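Local coordinates for endoglucanase A (Clostridium acetobutylicum, PDB 3IK2), which probably hydrolyses internal beta-1,4-glucosidic bonds of cellulose and related glucans, as a glycoside hydrolase family 44 endoglucanase, at residues 367-372 with 444-449; 306-311 with 422-427; 137-142 with 155-160. All blocks are in the same frame, centred on the assembly; numbering follows the deposited sequence.

Contact 1: residues 367-372 with 444-449; sequences QADALG and IVMNKN
Ala-368 presents its CB to the thioether of Met-446, 4.0 Å from SD. This is a plain apolar touch between a helix and a strand, and both residues are buried. One residue on, Asp-369 meets the same thioether with its backbone and CB. Its CA lies 3.8 Å from Met-446 CE, and its CB is 4.0 Å from Met-446 SD. The sulfur and terminal methyl thus lie against the helix backbone around Asp-369. Met-446 reaches this place by a bend at its end, chi3 -112°, which turns CE over the CA of Asp-369. The carboxylate of Asp-369 lies beside the methionine, with OD1 4.1 Å from Met-446 CE and OD2 farther off. With CG opposite the backbone N (chi1 -166°), the carboxylate reaches both Tyr-430 and a water. OD1 is hydrogen-bonded to Tyr-430 OH and Ser-428 OG. OD2 accepts from the water at 2.5 Å, and that water accepts in turn from Lys-448 NZ at 2.9 Å. Asp-369 OD2 and Lys-448 NZ are themselves 4.9 Å apart, so the opposite charges are bridged by water and probably stabilise each other. Lys-448 NZ also bonds Gln-305 OE1 and the backbone O of Ile-424. The helix meets the strand through the thioether of Met-446, and the loop just after the strand through the water to Lys-448. The contact joins helix 361-376, which leads into the last barrel strand, 379-384, to strand 440-447 of the mixed beta-sheet. Strand 427-433 runs antiparallel beside strand 440-447, and Tyr-402 of helix 393-403 touches both Leu-371 and Ile-444.

Contact 2: residues 306-311 with 422-427; sequences APRSLW and SDINNS
Arg-308 and Ile-424 have the closest CA atoms across this contact, 8.7 Å apart. Residues 306-310 have helical backbone angles, and each backbone N of Ser-309, Leu-310 and Trp-311 bonds the carbonyl three residues back. The opposing loop turns at Asp-423, an Asx motif. Asp-423 OD1 accepts from Asn-426 N at 3.1 Å, from above the carboxylate plane. Asp-423 OD2 takes Asn-426 ND2 on its syn side, in a nearly straight bond of 173°. Ser-427 N and OG grip Asp-423 O from opposite faces of its plane. The turn so held offers Ile-424 to the other segment. Ile-424 CG1 lies over one face of the Arg-308 guanidinium, 3.7 Å from NH2, and the two side chains run about perpendicular. Arg-308 bends at chi3 (71°) to bring it there. Asn-425 comes beside this group with its amide turned 65° from the guanidinium plane. Its ND2 is 3.1 Å from Arg-308 NH1, but both are donors and no hydrogen bond forms. The arginine finds its acceptors nearby, in a salt bridge from NE to Asp-312 and a bond from NH1 to Gln-305. Ile-424 CG2 meets the edge of the Trp-311 ring, 4.1 Å from CH2. The Trp-311 ring also meets Tyr-377 nearly parallel. The contact places the turn between strands 415-421 and 427-433 against the loop after helix 297-305, while Leu-310 and Trp-311 pack on Val-373 of helix 361-376.

Contact 3: residues 137-142 with 155-160; sequences GPLSLT and FVNYLV. With ACT (acetate ion), chain I.
Leu-139 and Asn-157 lean across each other at a slant. Leu-139 CD2 rests on the aliphatic start of the asparagine, 3.7 Å from Asn-157 CB. The Asn-157 amide points out from the helix, with CG opposite the backbone N (chi1 -175°). Its ND2 has two partners. One is an oxygen of an acetate ion, probably from the crystallisation liquor, met at 3.0 Å in a nearly straight bond of 172°. The other is a water, which accepts from Asn-157 ND2 at 3.1 Å and donates to Ser-140 O at 2.8 Å. The water thus ties the loop backbone to the helix side chain, where no direct hydrogen bond spans the two segments. Leu-141 branches to two neighbours. Its CD1 touches the acetate methyl, while its CD2 lies 3.9 Å from Tyr-158 CD1. The carbonyl of Leu-141 faces the edge of the tyrosine ring, near the ring plane, with O 3.6 Å from Tyr-158 CE1. Between the leucines, Ser-140 OG accepts from Thr-142 N, an ST turn that shapes the loop. Ser-140 N bonds Glu-154 OE2, from about one helical turn before Asn-157. The loop precedes Asp-144, Asp-147 and Ser-149, which bind calcium together with Glu-48. It lies along helix 152-163, which comes between barrel strands 99-103 and 174-177. Leu-139 and Asn-157 both touch Ile-215 of helix 198-215, and Tyr-158 packs on Thr-85 of helix 82-93.

Contacts 1 and 2 are neighbours, their centres 9 Å apart. Both join the closed parallel barrel and its connections to the nine-stranded mixed sheet. Their segments alternate along the chain: 306-311, 367-372, 422-427 and 444-449. They touch directly, through a probable hydrogen bond of 2.7 Å from Lys-448 N to Asn-426 O and through Asp-369 against Pro-307. Together they are consistent with a shared interface between barrel and sheet. Contact 3 closes earlier in the chain and lies across the chain's centre. Its centre is 44 Å from that of contact 1 and 48 Å from that of contact 2. It is a surface contact of the barrel, the Leu-139 side chain about 11 Å from the bound calcium ion.

Contact 1: residues 367-372 with 444-449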
ATOM      1  N   GLN A 367      -9.007  -7.469   5.518  1.00  5.72           N
ATOM      2  CA  GLN A 367      -7.666  -7.542   4.924  1.00  5.31           C
ATOM      3  C   GLN A 367      -7.606  -8.520   3.745  1.00  5.26           C
ATOM      4  O   GLN A 367      -7.016  -8.200   2.706  1.00  4.89           O
ATOM      5  CB  GLN A 367      -6.632  -7.931   5.981  1.00  5.19           C
ATOM      6  CG  GLN A 367      -5.161  -7.972   5.459  1.00  5.87           C
ATOM      7  CD  GLN A 367      -4.636  -6.622   4.923  1.00  7.05           C
ATOM      8  OE1 GLN A 367      -5.085  -5.555   5.343  1.00  7.32           O
ATOM      9  NE2 GLN A 367      -3.678  -6.680   3.980  1.00  7.50           N
ATOM     10  N   ALA A 368      -8.213  -9.710   3.906  1.00  5.02           N
ATOM     11  CA  ALA A 368      -8.299 -10.671   2.796  1.00  4.94           C
ATOM     12  C   ALA A 368      -9.076 -10.083   1.628  1.00  4.98           C
ATOM     13  O   ALA A 368      -8.706 -10.270   0.456  1.00  6.51           O
ATOM     14  CB  ALA A 368      -8.889 -12.027   3.240  1.00  3.95           C
ATOM     15  N   ASP A 369     -10.115  -9.332   1.943  1.00  5.76           N
ATOM     16  CA  ASP A 369     -10.953  -8.729   0.913  1.00  6.30           C
ATOM     17  C   ASP A 369     -10.201  -7.629   0.199  1.00  6.22           C
ATOM     18  O   ASP A 369     -10.254  -7.558  -1.033  1.00  7.94           O
ATOM     19  CB  ASP A 369     -12.269  -8.210   1.514  1.00  6.19           C
ATOM     20  CG  ASP A 369     -13.314  -7.879   0.455  1.00  7.67           C
ATOM     21  OD1 ASP A 369     -13.365  -8.555  -0.559  1.00 11.41           O
ATOM     22  OD2 ASP A 369     -14.096  -6.925   0.610  1.00 13.20           O
ATOM     23  N   ALA A 370      -9.501  -6.774   0.961  1.00  6.76           N
ATOM     24  CA  ALA A 370      -8.666  -5.698   0.376  1.00  6.54           C
ATOM     25  C   ALA A 370      -7.629  -6.238  -0.574  1.00  6.22           C
ATOM     26  O   ALA A 370      -7.446  -5.669  -1.626  1.00  7.37           O
ATOM     27  CB  ALA A 370      -7.996  -4.829   1.480  1.00  6.58           C
ATOM     28  N   LEU A 371      -6.954  -7.336  -0.210  1.00  6.62           N
ATOM     29  CA  LEU A 371      -5.962  -8.011  -1.083  1.00  6.06           C
ATOM     30  C   LEU A 371      -6.580  -8.552  -2.364  1.00  6.95           C
ATOM     31  O   LEU A 371      -5.993  -8.393  -3.430  1.00  7.90           O
ATOM     32  CB  LEU A 371      -5.229  -9.139  -0.341  1.00  5.29           C
ATOM     33  CG  LEU A 371      -4.371  -8.600   0.822  1.00  4.22           C
ATOM     34  CD1 LEU A 371      -3.856  -9.743   1.733  1.00  3.76           C
ATOM     35  CD2 LEU A 371      -3.209  -7.695   0.318  1.00  2.00           C
ATOM     36  N   GLY A 372      -7.775  -9.153  -2.269  1.00  7.73           N
ATOM     37  CA  GLY A 372      -8.562  -9.550  -3.464  1.00  7.34           C
ATOM     38  C   GLY A 372      -8.891  -8.378  -4.378  1.00  7.34           C
ATOM     39  O   GLY A 372      -8.653  -8.440  -5.601  1.00  6.77           O
ATOM     40  N   ILE A 444     -10.574 -17.503  -3.675  1.00  9.86           N
ATOM     41  CA  ILE A 444     -10.790 -16.970  -2.323  1.00  9.93           C
ATOM     42  C   ILE A 444     -12.273 -16.761  -2.121  1.00 11.30           C
ATOM     43  O   ILE A 444     -12.947 -16.105  -2.936  1.00 11.84           O
ATOM     44  CB  ILE A 444     -10.041 -15.618  -2.076  1.00  9.58           C
ATOM     45  CG1 ILE A 444      -8.555 -15.763  -2.361  1.00  7.41           C
ATOM     46  CG2 ILE A 444     -10.266 -15.094  -0.617  1.00  8.81           C
ATOM     47  CD1 ILE A 444      -7.819 -16.686  -1.394  1.00  5.35           C
ATOM     48  N   VAL A 445     -12.784 -17.332  -1.032  1.00 12.43           N
ATOM     49  CA  VAL A 445     -14.194 -17.222  -0.699  1.00 13.51           C
ATOM     50  C   VAL A 445     -14.304 -16.899   0.782  1.00 14.06           C
ATOM     51  O   VAL A 445     -13.717 -17.592   1.622  1.00 14.42           O
ATOM     52  CB  VAL A 445     -14.975 -18.541  -1.054  1.00 13.38           C
ATOM     53  CG1 VAL A 445     -16.431 -18.386  -0.761  1.00 13.30           C
ATOM     54  CG2 VAL A 445     -14.838 -18.850  -2.517  1.00 14.52           C
ATOM     55  N   MET A 446     -15.039 -15.830   1.093  1.00 14.62           N
ATOM     56  CA  MET A 446     -15.273 -15.393   2.473  1.00 15.74           C
ATOM     57  C   MET A 446     -16.776 -15.240   2.722  1.00 13.71           C
ATOM     58  O   MET A 446     -17.516 -14.704   1.884  1.00 13.76           O
ATOM     59  CB  MET A 446     -14.638 -14.026   2.799  1.00 14.77           C
ATOM     60  CG  MET A 446     -13.128 -13.844   2.673  1.00 19.55           C
ATOM     61  SD  MET A 446     -12.810 -12.089   2.242  1.00 22.35           S
ATOM     62  CE  MET A 446     -12.200 -12.336   0.564  1.00 23.40           C
ATOM     63  N   ASN A 447     -17.187 -15.642   3.909  1.00 11.93           N
ATOM     64  CA  ASN A 447     -18.521 -15.410   4.391  1.00 12.56           C
ATOM     65  C   ASN A 447     -18.443 -14.269   5.420  1.00 12.38           C
ATOM     66  O   ASN A 447     -17.987 -14.470   6.544  1.00 12.55           O
ATOM     67  CB  ASN A 447     -19.091 -16.725   4.983  1.00 11.66           C
ATOM     68  CG  ASN A 447     -20.463 -16.552   5.645  1.00 12.77           C
ATOM     69  OD1 ASN A 447     -21.061 -15.487   5.620  1.00  9.60           O
ATOM     70  ND2 ASN A 447     -20.962 -17.633   6.249  1.00 16.18           N
ATOM     71  N   LYS A 448     -18.864 -13.072   5.014  1.00 11.91           N
ATOM     72  CA  LYS A 448     -18.841 -11.893   5.895  1.00 12.39           C
ATOM     73  C   LYS A 448     -20.030 -11.879   6.891  1.00 11.45           C
ATOM     74  O   LYS A 448     -20.097 -11.019   7.771  1.00 10.95           O
ATOM     75  CB  LYS A 448     -18.790 -10.556   5.094  1.00 12.30           C
ATOM     76  CG  LYS A 448     -17.682 -10.424   4.015  1.00 14.45           C
ATOM     77  CD  LYS A 448     -17.750  -9.101   3.205  1.00 13.16           C
ATOM     78  CE  LYS A 448     -18.700  -9.205   2.004  1.00 17.36           C
ATOM     79  NZ  LYS A 448     -18.844  -7.922   1.215  1.00 15.38           N
ATOM     80  N   ASN A 449     -20.952 -12.827   6.754  1.00 10.12           N
ATOM     81  CA  ASN A 449     -22.094 -12.881   7.646  1.00 10.64           C
ATOM     82  C   ASN A 449     -21.680 -13.239   9.067  1.00 10.40           C
ATOM     83  O   ASN A 449     -20.823 -14.112   9.302  1.00  9.76           O
ATOM     84  CB  ASN A 449     -23.227 -13.805   7.140  1.00 10.14           C
ATOM     85  CG  ASN A 449     -24.563 -13.492   7.811  1.00 10.53           C
ATOM     86  OD1 ASN A 449     -24.828 -13.901   8.950  1.00  7.59           O
ATOM     87  ND2 ASN A 449     -25.395 -12.736   7.116  1.00  9.20           N
TER
HETATM   88  O   HOH W   1     -16.357  -6.474   1.620  1.00  6.11           O

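Contact 2: residues 306-311 with 422-427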
ATOM      1  N   ALA A 306     -16.328  -2.406   4.340  1.00  7.44           N
ATOM      2  CA  ALA A 306     -15.623  -1.170   3.981  1.00  7.18           C
ATOM      3  C   ALA A 306     -14.786  -1.285   2.690  1.00  7.88           C
ATOM      4  O   ALA A 306     -14.756  -0.343   1.905  1.00  8.03           O
ATOM      5  CB  ALA A 306     -14.781  -0.637   5.158  1.00  6.08           C
ATOM      6  N   PRO A 307     -14.103  -2.436   2.458  1.00  8.04           N
ATOM      7  CA  PRO A 307     -13.396  -2.567   1.179  1.00  7.86           C
ATOM      8  C   PRO A 307     -14.286  -2.376  -0.063  1.00  8.62           C
ATOM      9  O   PRO A 307     -13.756  -2.108  -1.153  1.00  8.14           O
ATOM     10  CB  PRO A 307     -12.828  -3.993   1.250  1.00  7.76           C
ATOM     11  CG  PRO A 307     -12.640  -4.227   2.696  1.00  7.74           C
ATOM     12  CD  PRO A 307     -13.884  -3.632   3.295  1.00  8.27           C
ATOM     13  N   ARG A 308     -15.618  -2.532   0.082  1.00  8.36           N
ATOM     14  CA  ARG A 308     -16.520  -2.272  -1.033  1.00  8.43           C
ATOM     15  C   ARG A 308     -16.437  -0.800  -1.534  1.00  8.60           C
ATOM     16  O   ARG A 308     -16.655  -0.542  -2.715  1.00  8.48           O
ATOM     17  CB  ARG A 308     -17.965  -2.685  -0.695  1.00  8.65           C
ATOM     18  CG  ARG A 308     -18.208  -4.208  -0.752  1.00  8.61           C
ATOM     19  CD  ARG A 308     -19.527  -4.641  -0.136  1.00  8.29           C
ATOM     20  NE  ARG A 308     -20.649  -4.234  -0.972  1.00  8.76           N
ATOM     21  CZ  ARG A 308     -21.921  -4.215  -0.595  1.00 10.64           C
ATOM     22  NH1 ARG A 308     -22.270  -4.588   0.637  1.00 11.86           N
ATOM     23  NH2 ARG A 308     -22.843  -3.794  -1.458  1.00  9.64           N
ATOM     24  N   SER A 309     -16.081   0.153  -0.667  1.00  8.63           N
ATOM     25  CA  SER A 309     -15.925   1.562  -1.127  1.00  9.41           C
ATOM     26  C   SER A 309     -14.793   1.764  -2.139  1.00  9.24           C
ATOM     27  O   SER A 309     -14.700   2.804  -2.790  1.00  9.41           O
ATOM     28  CB  SER A 309     -15.777   2.527   0.050  1.00  8.90           C
ATOM     29  OG  SER A 309     -16.975   2.522   0.829  1.00 12.40           O
ATOM     30  N   LEU A 310     -13.914   0.770  -2.254  1.00  9.13           N
ATOM     31  CA  LEU A 310     -12.853   0.826  -3.256  1.00  8.55           C
ATOM     32  C   LEU A 310     -13.349   0.498  -4.678  1.00  8.74           C
ATOM     33  O   LEU A 310     -12.752   0.938  -5.636  1.00  9.27           O
ATOM     34  CB  LEU A 310     -11.731  -0.142  -2.867  1.00  8.66           C
ATOM     35  CG  LEU A 310     -10.935   0.087  -1.594  1.00  6.67           C
ATOM     36  CD1 LEU A 310     -10.066  -1.148  -1.256  1.00  2.00           C
ATOM     37  CD2 LEU A 310     -10.079   1.337  -1.791  1.00  6.12           C
ATOM     38  N   TRP A 311     -14.429  -0.270  -4.821  1.00  8.75           N
ATOM     39  CA  TRP A 311     -14.783  -0.820  -6.152  1.00  9.60           C
ATOM     40  C   TRP A 311     -16.283  -0.836  -6.543  1.00  9.33           C
ATOM     41  O   TRP A 311     -16.577  -0.887  -7.721  1.00 10.35           O
ATOM     42  CB  TRP A 311     -14.225  -2.249  -6.301  1.00  8.71           C
ATOM     43  CG  TRP A 311     -14.950  -3.271  -5.416  1.00  9.56           C
ATOM     44  CD1 TRP A 311     -14.593  -3.665  -4.149  1.00  9.52           C
ATOM     45  CD2 TRP A 311     -16.145  -4.002  -5.735  1.00  7.77           C
ATOM     46  NE1 TRP A 311     -15.485  -4.589  -3.669  1.00  7.60           N
ATOM     47  CE2 TRP A 311     -16.452  -4.808  -4.622  1.00  9.37           C
ATOM     48  CE3 TRP A 311     -16.980  -4.065  -6.865  1.00  9.60           C
ATOM     49  CZ2 TRP A 311     -17.567  -5.678  -4.604  1.00  9.88           C
ATOM     50  CZ3 TRP A 311     -18.109  -4.910  -6.838  1.00  8.64           C
ATOM     51  CH2 TRP A 311     -18.384  -5.701  -5.717  1.00  8.96           C
ATOM     52  N   SER A 422     -23.498 -13.947  -6.319  1.00 12.83           N
ATOM     53  CA  SER A 422     -24.855 -13.410  -6.304  1.00 13.24           C
ATOM     54  C   SER A 422     -25.144 -12.630  -5.024  1.00 13.45           C
ATOM     55  O   SER A 422     -26.195 -11.997  -4.904  1.00 13.37           O
ATOM     56  CB  SER A 422     -25.879 -14.535  -6.475  1.00 13.33           C
ATOM     57  OG  SER A 422     -25.831 -15.427  -5.376  1.00 12.12           O
ATOM     58  N   ASP A 423     -24.201 -12.655  -4.077  1.00 12.93           N
ATOM     59  CA  ASP A 423     -24.350 -11.863  -2.861  1.00 12.76           C
ATOM     60  C   ASP A 423     -23.061 -11.151  -2.407  1.00 12.53           C
ATOM     61  O   ASP A 423     -22.250 -11.718  -1.672  1.00 12.24           O
ATOM     62  CB  ASP A 423     -24.955 -12.707  -1.717  1.00 12.37           C
ATOM     63  CG  ASP A 423     -25.486 -11.843  -0.591  1.00 13.09           C
ATOM     64  OD1 ASP A 423     -25.125 -10.636  -0.535  1.00 13.92           O
ATOM     65  OD2 ASP A 423     -26.254 -12.361   0.259  1.00 14.89           O
ATOM     66  N   ILE A 424     -22.914  -9.897  -2.824  1.00 12.68           N
ATOM     67  CA  ILE A 424     -21.763  -9.076  -2.446  1.00 13.53           C
ATOM     68  C   ILE A 424     -21.812  -8.537  -1.023  1.00 12.81           C
ATOM     69  O   ILE A 424     -20.790  -8.106  -0.502  1.00 12.71           O
ATOM     70  CB  ILE A 424     -21.463  -7.935  -3.476  1.00 13.38           C
ATOM     71  CG1 ILE A 424     -22.597  -6.908  -3.528  1.00 15.35           C
ATOM     72  CG2 ILE A 424     -21.208  -8.527  -4.891  1.00 12.82           C
ATOM     73  CD1 ILE A 424     -22.461  -5.897  -4.731  1.00 15.20           C
ATOM     74  N   ASN A 425     -22.991  -8.544  -0.398  1.00 12.23           N
ATOM     75  CA  ASN A 425     -23.089  -8.137   0.987  1.00 11.95           C
ATOM     76  C   ASN A 425     -22.543  -9.223   1.922  1.00 11.21           C
ATOM     77  O   ASN A 425     -21.783  -8.935   2.852  1.00 10.37           O
ATOM     78  CB  ASN A 425     -24.539  -7.741   1.367  1.00 12.73           C
ATOM     79  CG  ASN A 425     -24.619  -7.030   2.716  1.00 14.09           C
ATOM     80  OD1 ASN A 425     -25.473  -7.338   3.563  1.00 17.49           O
ATOM     81  ND2 ASN A 425     -23.748  -6.064   2.916  1.00 14.58           N
ATOM     82  N   ASN A 426     -22.909 -10.474   1.654  1.00 10.28           N
ATOM     83  CA  ASN A 426     -22.576 -11.543   2.582  1.00  9.94           C
ATOM     84  C   ASN A 426     -21.343 -12.315   2.219  1.00  9.75           C
ATOM     85  O   ASN A 426     -20.740 -12.972   3.063  1.00  9.55           O
ATOM     86  CB  ASN A 426     -23.786 -12.439   2.823  1.00  9.30           C
ATOM     87  CG  ASN A 426     -24.831 -11.733   3.658  1.00 10.48           C
ATOM     88  OD1 ASN A 426     -24.581 -11.417   4.830  1.00 10.14           O
ATOM     89  ND2 ASN A 426     -25.977 -11.410   3.045  1.00  9.08           N
ATOM     90  N   SER A 427     -20.925 -12.173   0.968  1.00 10.42           N
ATOM     91  CA  SER A 427     -19.727 -12.857   0.512  1.00 10.15           C
ATOM     92  C   SER A 427     -18.790 -11.966  -0.293  1.00  9.92           C
ATOM     93  O   SER A 427     -19.208 -10.916  -0.831  1.00 10.32           O
ATOM     94  CB  SER A 427     -20.130 -14.086  -0.300  1.00  9.26           C
ATOM     95  OG  SER A 427     -20.477 -13.732  -1.616  1.00 10.40           O
TER

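Contact 3: residues 137-142 with 155-160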
ATOM      1  N   GLY A 137      27.981  19.201  -7.950  1.00 21.43           N
ATOM      2  CA  GLY A 137      29.376  18.781  -7.949  1.00 20.27           C
ATOM      3  C   GLY A 137      29.429  17.242  -7.938  1.00 19.79           C
ATOM      4  O   GLY A 137      28.385  16.576  -7.909  1.00 19.37           O
ATOM      5  N   PRO A 138      30.639  16.666  -8.016  1.00 19.40           N
ATOM      6  CA  PRO A 138      30.782  15.208  -7.980  1.00 18.63           C
ATOM      7  C   PRO A 138      30.204  14.564  -6.718  1.00 17.72           C
ATOM      8  O   PRO A 138      30.309  15.109  -5.598  1.00 16.74           O
ATOM      9  CB  PRO A 138      32.300  14.962  -8.066  1.00 19.24           C
ATOM     10  CG  PRO A 138      32.950  16.308  -8.160  1.00 19.88           C
ATOM     11  CD  PRO A 138      31.915  17.376  -8.245  1.00 19.33           C
ATOM     12  N   LEU A 139      29.578  13.414  -6.949  1.00 16.08           N
ATOM     13  CA  LEU A 139      28.929  12.610  -5.926  1.00 14.91           C
ATOM     14  C   LEU A 139      30.005  11.828  -5.155  1.00 14.22           C
ATOM     15  O   LEU A 139      31.084  11.550  -5.683  1.00 13.66           O
ATOM     16  CB  LEU A 139      27.878  11.713  -6.581  1.00 14.42           C
ATOM     17  CG  LEU A 139      26.425  12.242  -6.780  1.00 15.87           C
ATOM     18  CD1 LEU A 139      26.238  13.775  -6.776  1.00 13.51           C
ATOM     19  CD2 LEU A 139      25.681  11.578  -7.955  1.00 15.06           C
ATOM     20  N   SER A 140      29.730  11.551  -3.882  1.00 13.40           N
ATOM     21  CA  SER A 140      30.643  10.809  -3.029  1.00 12.68           C
ATOM     22  C   SER A 140      29.860   9.727  -2.290  1.00 12.46           C
ATOM     23  O   SER A 140      28.706   9.955  -1.938  1.00 11.83           O
ATOM     24  CB  SER A 140      31.304  11.744  -2.012  1.00 11.65           C
ATOM     25  OG  SER A 140      32.128  10.986  -1.144  1.00 11.81           O
ATOM     26  N   LEU A 141      30.490   8.570  -2.059  1.00 12.39           N
ATOM     27  CA  LEU A 141      29.917   7.512  -1.209  1.00 13.27           C
ATOM     28  C   LEU A 141      30.140   7.792   0.268  1.00 13.36           C
ATOM     29  O   LEU A 141      29.620   7.086   1.130  1.00 14.92           O
ATOM     30  CB  LEU A 141      30.481   6.134  -1.570  1.00 12.70           C
ATOM     31  CG  LEU A 141      30.233   5.730  -3.037  1.00 14.06           C
ATOM     32  CD1 LEU A 141      31.051   4.456  -3.467  1.00 13.44           C
ATOM     33  CD2 LEU A 141      28.720   5.577  -3.322  1.00 12.23           C
ATOM     34  N   THR A 142      30.926   8.822   0.546  1.00 13.93           N
ATOM     35  CA  THR A 142      31.158   9.325   1.889  1.00 13.48           C
ATOM     36  C   THR A 142      30.744  10.825   1.960  1.00 13.22           C
ATOM     37  O   THR A 142      31.602  11.736   1.960  1.00 13.28           O
ATOM     38  CB  THR A 142      32.628   9.181   2.235  1.00 13.20           C
ATOM     39  OG1 THR A 142      33.372   9.859   1.236  1.00 15.83           O
ATOM     40  CG2 THR A 142      33.045   7.736   2.224  1.00 12.61           C
ATOM     41  N   PHE A 155      22.386  10.529  -2.476  1.00  7.32           N
ATOM     42  CA  PHE A 155      21.724   9.468  -1.711  1.00  7.01           C
ATOM     43  C   PHE A 155      21.332   8.281  -2.601  1.00  8.06           C
ATOM     44  O   PHE A 155      21.637   7.119  -2.274  1.00  8.80           O
ATOM     45  CB  PHE A 155      20.493  10.101  -1.012  1.00  7.60           C
ATOM     46  CG  PHE A 155      19.703   9.162  -0.089  1.00  6.95           C
ATOM     47  CD1 PHE A 155      20.188   7.900   0.288  1.00  5.42           C
ATOM     48  CD2 PHE A 155      18.472   9.583   0.419  1.00  6.19           C
ATOM     49  CE1 PHE A 155      19.408   7.046   1.152  1.00  5.23           C
ATOM     50  CE2 PHE A 155      17.705   8.755   1.274  1.00  5.99           C
ATOM     51  CZ  PHE A 155      18.192   7.481   1.623  1.00  5.00           C
ATOM     52  N   VAL A 156      20.651   8.555  -3.722  1.00  7.93           N
ATOM     53  CA  VAL A 156      20.171   7.495  -4.594  1.00  6.95           C
ATOM     54  C   VAL A 156      21.413   6.819  -5.176  1.00  7.17           C
ATOM     55  O   VAL A 156      21.503   5.585  -5.211  1.00  6.15           O
ATOM     56  CB  VAL A 156      19.272   8.057  -5.740  1.00  7.57           C
ATOM     57  CG1 VAL A 156      18.758   6.938  -6.631  1.00  7.06           C
ATOM     58  CG2 VAL A 156      18.079   8.824  -5.178  1.00  6.70           C
ATOM     59  N   ASN A 157      22.375   7.643  -5.584  1.00  6.48           N
ATOM     60  CA  ASN A 157      23.637   7.167  -6.139  1.00  7.60           C
ATOM     61  C   ASN A 157      24.347   6.166  -5.198  1.00  7.05           C
ATOM     62  O   ASN A 157      24.868   5.178  -5.655  1.00  7.85           O
ATOM     63  CB  ASN A 157      24.575   8.344  -6.476  1.00  6.57           C
ATOM     64  CG  ASN A 157      25.860   7.885  -7.162  1.00  8.27           C
ATOM     65  OD1 ASN A 157      25.858   7.563  -8.362  1.00 11.37           O
ATOM     66  ND2 ASN A 157      26.963   7.843  -6.406  1.00  7.28           N
ATOM     67  N   TYR A 158      24.338   6.441  -3.897  1.00  7.29           N
ATOM     68  CA  TYR A 158      24.907   5.544  -2.888  1.00  7.30           C
ATOM     69  C   TYR A 158      24.187   4.196  -2.914  1.00  6.33           C
ATOM     70  O   TYR A 158      24.809   3.149  -2.816  1.00  6.07           O
ATOM     71  CB  TYR A 158      24.814   6.173  -1.480  1.00  7.01           C
ATOM     72  CG  TYR A 158      25.343   5.264  -0.378  1.00  6.94           C
ATOM     73  CD1 TYR A 158      26.672   5.333   0.029  1.00  7.92           C
ATOM     74  CD2 TYR A 158      24.519   4.322   0.231  1.00  8.11           C
ATOM     75  CE1 TYR A 158      27.167   4.496   1.001  1.00  8.85           C
ATOM     76  CE2 TYR A 158      25.006   3.460   1.185  1.00  8.90           C
ATOM     77  CZ  TYR A 158      26.328   3.558   1.572  1.00  8.90           C
ATOM     78  OH  TYR A 158      26.801   2.722   2.545  1.00  9.06           O
ATOM     79  N   LEU A 159      22.868   4.237  -3.051  1.00  6.82           N
ATOM     80  CA  LEU A 159      22.049   3.037  -3.017  1.00  7.01           C
ATOM     81  C   LEU A 159      22.261   2.184  -4.263  1.00  7.14           C
ATOM     82  O   LEU A 159      22.376   0.961  -4.186  1.00  7.63           O
ATOM     83  CB  LEU A 159      20.559   3.395  -2.811  1.00  6.87           C
ATOM     84  CG  LEU A 159      20.184   4.032  -1.458  1.00  6.57           C
ATOM     85  CD1 LEU A 159      18.766   4.621  -1.503  1.00  8.09           C
ATOM     86  CD2 LEU A 159      20.300   3.029  -0.295  1.00  4.19           C
ATOM     87  N   VAL A 160      22.319   2.839  -5.415  1.00  8.31           N
ATOM     88  CA  VAL A 160      22.528   2.161  -6.697  1.00  8.33           C
ATOM     89  C   VAL A 160      23.955   1.608  -6.768  1.00  8.83           C
ATOM     90  O   VAL A 160      24.197   0.529  -7.324  1.00  8.22           O
ATOM     91  CB  VAL A 160      22.218   3.108  -7.884  1.00  8.27           C
ATOM     92  CG1 VAL A 160      22.698   2.503  -9.242  1.00  8.12           C
ATOM     93  CG2 VAL A 160      20.727   3.394  -7.911  1.00  7.91           C
TER
HETATM   94  C   ACT I 520      30.400   7.059  -7.053  1.00 28.61           C
HETATM   95  O   ACT I 520      29.410   6.766  -7.755  1.00 28.21           O
HETATM   96  OXT ACT I 520      30.438   8.225  -6.574  1.00 28.73           O
HETATM   97  CH3 ACT I 520      31.480   6.053  -6.795  1.00 28.50           C
HETATM   98  O   HOH W   2      26.663   8.705  -3.421  1.00  5.51           O